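Local coordinates for polyketide biosynthesis 3-hydroxy-3-methylglutaryl-ACP synthase PksG (Bacillus subtilis, PDB 4YXT), which catalyses the aldol condensation of an acetyl group on an acyl carrier protein with a beta-ketothioester polyketide intermediate during bacillaene biosynthesis, at residues Ser3-Thr15 against Glu345-Asp357. The protein carries 1 engineered substitution. Residues are numbered along the deposited sequence; the frame is centred on the assembly and turned at random.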
loop_
_atom_site.group_PDB
_atom_site.type_symbol
_atom_site.label_atom_id
_atom_site.label_comp_id
_atom_site.label_asym_id
_atom_site.label_seq_id
_atom_site.Cartn_x
_atom_site.Cartn_y
_atom_site.Cartn_z
ATOM N N SER A 3 12.955 15.735 14.750
ATOM C CA SER A 3 12.019 14.938 15.530
ATOM C C SER A 3 10.954 14.485 14.559
ATOM O O SER A 3 10.693 15.195 13.572
ATOM C CB SER A 3 11.382 15.756 16.654
ATOM O OG SER A 3 12.356 16.290 17.541
ATOM N N ALA A 4 10.341 13.328 14.844
ATOM C CA ALA A 4 9.236 12.801 14.034
ATOM C C ALA A 4 8.165 12.077 14.857
ATOM O O ALA A 4 8.441 11.417 15.849
ATOM C CB ALA A 4 9.770 11.911 12.914
ATOM N N GLY A 5 6.932 12.273 14.429
ATOM C CA GLY A 5 5.826 11.478 14.878
ATOM C C GLY A 5 4.549 12.250 14.825
ATOM O O GLY A 5 4.344 13.038 13.919
ATOM N N ILE A 6 3.686 12.017 15.805
ATOM C CA ILE A 6 2.306 12.476 15.715
ATOM C C ILE A 6 2.163 13.918 16.262
ATOM O O ILE A 6 2.434 14.167 17.418
ATOM C CB ILE A 6 1.328 11.490 16.435
ATOM C CG1 ILE A 6 1.495 10.065 15.908
ATOM C CG2 ILE A 6 -0.088 11.975 16.367
ATOM C CD1 ILE A 6 0.608 9.016 16.581
ATOM N N GLU A 7 1.677 14.826 15.420
ATOM C CA GLU A 7 1.272 16.175 15.824
ATOM C C GLU A 7 -0.193 16.197 16.228
ATOM O O GLU A 7 -0.601 16.927 17.112
ATOM C CB GLU A 7 1.533 17.175 14.683
ATOM C CG GLU A 7 3.002 17.182 14.307
ATOM C CD GLU A 7 3.365 18.265 13.315
ATOM O OE1 GLU A 7 2.474 18.759 12.601
ATOM O OE2 GLU A 7 4.543 18.617 13.236
ATOM N N ALA A 8 -1.005 15.358 15.613
ATOM C CA ALA A 8 -2.398 15.407 15.940
ATOM C C ALA A 8 -3.013 14.093 15.452
ATOM O O ALA A 8 -2.512 13.533 14.508
ATOM C CB ALA A 8 -3.027 16.617 15.267
ATOM N N MET A 9 -4.047 13.599 16.130
ATOM C CA MET A 9 -4.765 12.400 15.650
ATOM C C MET A 9 -6.211 12.392 16.117
ATOM O O MET A 9 -6.499 12.871 17.187
ATOM C CB MET A 9 -4.041 11.087 16.041
ATOM C CG MET A 9 -4.269 10.587 17.450
ATOM S SD MET A 9 -3.190 9.184 17.872
ATOM C CE MET A 9 -3.860 7.905 16.830
ATOM N N ASN A 10 -7.097 11.861 15.281
ATOM C CA ASN A 10 -8.517 11.907 15.515
ATOM C C ASN A 10 -9.236 10.661 15.053
ATOM O O ASN A 10 -8.881 10.059 14.070
ATOM C CB ASN A 10 -9.163 13.112 14.848
ATOM C CG ASN A 10 -10.625 13.266 15.263
ATOM O OD1 ASN A 10 -10.947 13.082 16.422
ATOM N ND2 ASN A 10 -11.485 13.493 14.349
ATOM N N VAL A 11 -10.298 10.317 15.756
ATOM C CA VAL A 11 -10.974 9.049 15.584
ATOM C C VAL A 11 -12.313 9.415 15.073
ATOM O O VAL A 11 -12.831 10.373 15.573
ATOM C CB VAL A 11 -11.183 8.341 16.964
ATOM C CG1 VAL A 11 -12.091 7.118 16.872
ATOM C CG2 VAL A 11 -9.854 7.944 17.548
ATOM N N PHE A 12 -12.805 8.684 14.062
ATOM C CA PHE A 12 -14.225 8.596 13.695
ATOM C C PHE A 12 -14.704 7.156 13.867
ATOM O O PHE A 12 -14.329 6.253 13.076
ATOM C CB PHE A 12 -14.484 8.954 12.242
ATOM C CG PHE A 12 -15.952 9.103 11.918
ATOM C CD1 PHE A 12 -16.651 10.215 12.357
ATOM C CD2 PHE A 12 -16.636 8.137 11.193
ATOM C CE1 PHE A 12 -18.010 10.381 12.082
ATOM C CE2 PHE A 12 -17.990 8.304 10.910
ATOM C CZ PHE A 12 -18.675 9.428 11.364
ATOM N N GLY A 13 -15.529 6.950 14.897
ATOM C CA GLY A 13 -16.132 5.648 15.201
ATOM C C GLY A 13 -17.600 5.535 14.855
ATOM O O GLY A 13 -18.366 4.937 15.590
ATOM N N GLY A 14 -17.980 6.092 13.719
ATOM C CA GLY A 14 -19.273 5.821 13.120
ATOM C C GLY A 14 -20.270 6.890 13.516
ATOM O O GLY A 14 -20.047 7.666 14.445
ATOM N N THR A 15 -21.375 6.906 12.799
ATOM C CA THR A 15 -22.481 7.783 13.099
ATOM C C THR A 15 -23.569 6.947 13.809
ATOM O O THR A 15 -24.552 7.487 14.298
ATOM C CB THR A 15 -23.032 8.369 11.795
ATOM O OG1 THR A 15 -23.365 7.299 10.940
ATOM C CG2 THR A 15 -22.016 9.138 11.060
ATOM N N GLU A 345 -3.040 17.712 25.993
ATOM C CA GLU A 345 -3.983 18.875 25.874
ATOM C C GLU A 345 -4.523 19.057 24.445
ATOM O O GLU A 345 -5.711 19.309 24.225
ATOM C CB GLU A 345 -3.348 20.208 26.308
ATOM C CG GLU A 345 -2.486 20.158 27.562
ATOM C CD GLU A 345 -2.162 21.545 28.098
ATOM O OE1 GLU A 345 -3.125 22.298 28.398
ATOM O OE2 GLU A 345 -0.950 21.884 28.210
ATOM N N ARG A 346 -3.663 18.872 23.448
ATOM C CA ARG A 346 -4.118 19.072 22.082
ATOM C C ARG A 346 -5.134 17.988 21.729
ATOM O O ARG A 346 -6.145 18.254 21.137
ATOM C CB ARG A 346 -2.929 19.094 21.115
ATOM C CG ARG A 346 -3.357 19.110 19.653
ATOM C CD ARG A 346 -2.327 19.773 18.784
ATOM N NE ARG A 346 -2.706 19.909 17.380
ATOM C CZ ARG A 346 -1.856 20.201 16.388
ATOM N NH1 ARG A 346 -0.567 20.390 16.670
ATOM N NH2 ARG A 346 -2.291 20.321 15.120
ATOM N N GLN A 347 -4.889 16.753 22.123
ATOM C CA GLN A 347 -5.876 15.706 21.795
ATOM C C GLN A 347 -7.218 15.958 22.412
ATOM O O GLN A 347 -8.249 15.600 21.818
ATOM C CB GLN A 347 -5.383 14.342 22.246
ATOM C CG GLN A 347 -4.261 13.819 21.355
ATOM C CD GLN A 347 -4.692 13.662 19.926
ATOM O OE1 GLN A 347 -4.201 14.330 19.042
ATOM N NE2 GLN A 347 -5.645 12.783 19.704
ATOM N N ARG A 348 -7.220 16.553 23.620
ATOM C CA ARG A 348 -8.505 16.900 24.308
ATOM C C ARG A 348 -9.397 17.756 23.437
ATOM O O ARG A 348 -10.588 17.575 23.430
ATOM C CB ARG A 348 -8.310 17.578 25.679
ATOM C CG ARG A 348 -9.611 17.556 26.505
ATOM C CD ARG A 348 -9.850 18.776 27.388
ATOM N NE ARG A 348 -9.569 20.035 26.686
ATOM C CZ ARG A 348 -10.407 20.684 25.875
ATOM N NH1 ARG A 348 -11.637 20.233 25.622
ATOM N NH2 ARG A 348 -10.000 21.805 25.299
ATOM N N THR A 349 -8.809 18.623 22.629
ATOM C CA THR A 349 -9.569 19.523 21.746
ATOM C C THR A 349 -10.482 18.803 20.759
ATOM O O THR A 349 -11.569 19.290 20.420
ATOM C CB THR A 349 -8.602 20.408 20.937
ATOM O OG1 THR A 349 -7.593 20.919 21.813
ATOM C CG2 THR A 349 -9.328 21.580 20.373
ATOM N N PHE A 350 -10.060 17.642 20.275
ATOM C CA PHE A 350 -10.909 16.897 19.349
ATOM C C PHE A 350 -12.111 16.277 20.028
ATOM O O PHE A 350 -13.053 15.892 19.362
ATOM C CB PHE A 350 -10.086 15.803 18.619
ATOM C CG PHE A 350 -8.912 16.356 17.844
ATOM C CD1 PHE A 350 -9.118 17.239 16.787
ATOM C CD2 PHE A 350 -7.606 16.034 18.193
ATOM C CE1 PHE A 350 -8.054 17.770 16.077
ATOM C CE2 PHE A 350 -6.537 16.567 17.488
ATOM C CZ PHE A 350 -6.764 17.439 16.427
ATOM N N GLY A 351 -12.116 16.124 21.357
ATOM C CA GLY A 351 -13.345 15.618 21.960
ATOM C C GLY A 351 -13.750 14.253 21.444
ATOM O O GLY A 351 -14.928 13.966 21.216
ATOM N N ILE A 352 -12.788 13.345 21.339
ATOM C CA ILE A 352 -13.130 11.988 20.818
ATOM C C ILE A 352 -14.262 11.322 21.604
ATOM O O ILE A 352 -15.226 10.830 21.005
ATOM C CB ILE A 352 -11.882 11.059 20.732
ATOM C CG1 ILE A 352 -10.984 11.493 19.571
ATOM C CG2 ILE A 352 -12.290 9.628 20.519
ATOM C CD1 ILE A 352 -9.511 11.194 19.823
ATOM N N GLU A 353 -14.149 11.302 22.924
ATOM C CA GLU A 353 -15.192 10.717 23.810
ATOM C C GLU A 353 -16.545 11.314 23.525
ATOM O O GLU A 353 -17.554 10.620 23.290
ATOM C CB GLU A 353 -14.843 10.955 25.294
ATOM C CG GLU A 353 -14.357 9.714 26.001
ATOM C CD GLU A 353 -14.657 9.669 27.478
ATOM O OE1 GLU A 353 -14.241 10.578 28.193
ATOM O OE2 GLU A 353 -15.282 8.699 27.935
ATOM N N LYS A 354 -16.556 12.645 23.511
ATOM C CA LYS A 354 -17.806 13.387 23.226
ATOM C C LYS A 354 -18.374 12.942 21.865
ATOM O O LYS A 354 -19.570 12.629 21.691
ATOM C CB LYS A 354 -17.459 14.872 23.271
ATOM C CG LYS A 354 -18.579 15.884 23.316
ATOM C CD LYS A 354 -17.973 17.299 23.295
ATOM C CE LYS A 354 -18.753 18.249 22.404
ATOM N NZ LYS A 354 -18.841 17.852 20.961
ATOM N N HIS A 355 -17.522 12.829 20.869
ATOM C CA HIS A 355 -18.056 12.325 19.617
ATOM C C HIS A 355 -18.691 10.920 19.733
ATOM O O HIS A 355 -19.768 10.639 19.186
ATOM C CB HIS A 355 -16.971 12.345 18.535
ATOM C CG HIS A 355 -17.205 11.329 17.477
ATOM N ND1 HIS A 355 -16.330 10.287 17.237
ATOM C CD2 HIS A 355 -18.252 11.146 16.644
ATOM C CE1 HIS A 355 -16.825 9.518 16.283
ATOM N NE2 HIS A 355 -17.996 10.004 15.922
ATOM N N LEU A 356 -18.009 10.001 20.424
ATOM C CA LEU A 356 -18.542 8.658 20.574
ATOM C C LEU A 356 -19.890 8.672 21.346
ATOM O O LEU A 356 -20.843 7.917 21.013
ATOM C CB LEU A 356 -17.545 7.776 21.309
ATOM C CG LEU A 356 -16.204 7.506 20.593
ATOM C CD1 LEU A 356 -15.247 6.767 21.498
ATOM C CD2 LEU A 356 -16.416 6.730 19.335
ATOM N N ASP A 357 -19.974 9.527 22.371
ATOM C CA ASP A 357 -21.276 9.706 23.043
ATOM C C ASP A 357 -22.442 10.147 22.112
ATOM O O ASP A 357 -23.586 9.911 22.468
ATOM C CB ASP A 357 -21.199 10.707 24.196
ATOM C CG ASP A 357 -20.168 10.350 25.231
ATOM O OD1 ASP A 357 -19.852 9.144 25.418
ATOM O OD2 ASP A 357 -19.655 11.298 25.854
#
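Gln347 grips the backbone of Met9 with both ends of its side-chain amide: OE1 accepts from Met9 N at 3.0 Å, and NE2 donates to Met9 O at 2.7 Å. The second bond is nearly straight (164°) and lies in the amide plane, so the pair fixes the rotation of the amide group. A bend at chi2 brings the amide up to the strand.

Packing contacts flank this clamp. Ala8 CB meets the edge of the Phe350 ring at CZ (4.0 Å), while Asn10 CB lies over one ring face; Asn10 ND2 is hydrogen-bonded to Ala58 O. Val11 and Ile352 cross at about a right angle, with Val11 CB 3.9 Å from Ile352 CG2. Over one face of the Arg346 guanidinium sit Ala8 CB and, at too poor an angle to NH1 for a hydrogen bond, Glu7 O.

Beyond the strand, Gly13 N approaches the His355 ring edge in its plane, 3.2 Å from CE1, and His355 NE2 makes a weak hydrogen bond to Gly14 O at 3.4 Å. The Phe12 and His355 rings are near parallel (16°) but slid apart, centroids 5.2 Å from each other; Phe54 packs edge-to-face on Phe12.

Helix 352-357 runs almost parallel to strand 8-12 (9°), their axes 8.9 Å apart. Such helix-on-sheet packing, here laying C-terminal-region helices against strand 5-12, an inner N-terminal-region strand of the mixed central sheet, belongs to the thiolase-like fold of HMG-CoA synthases.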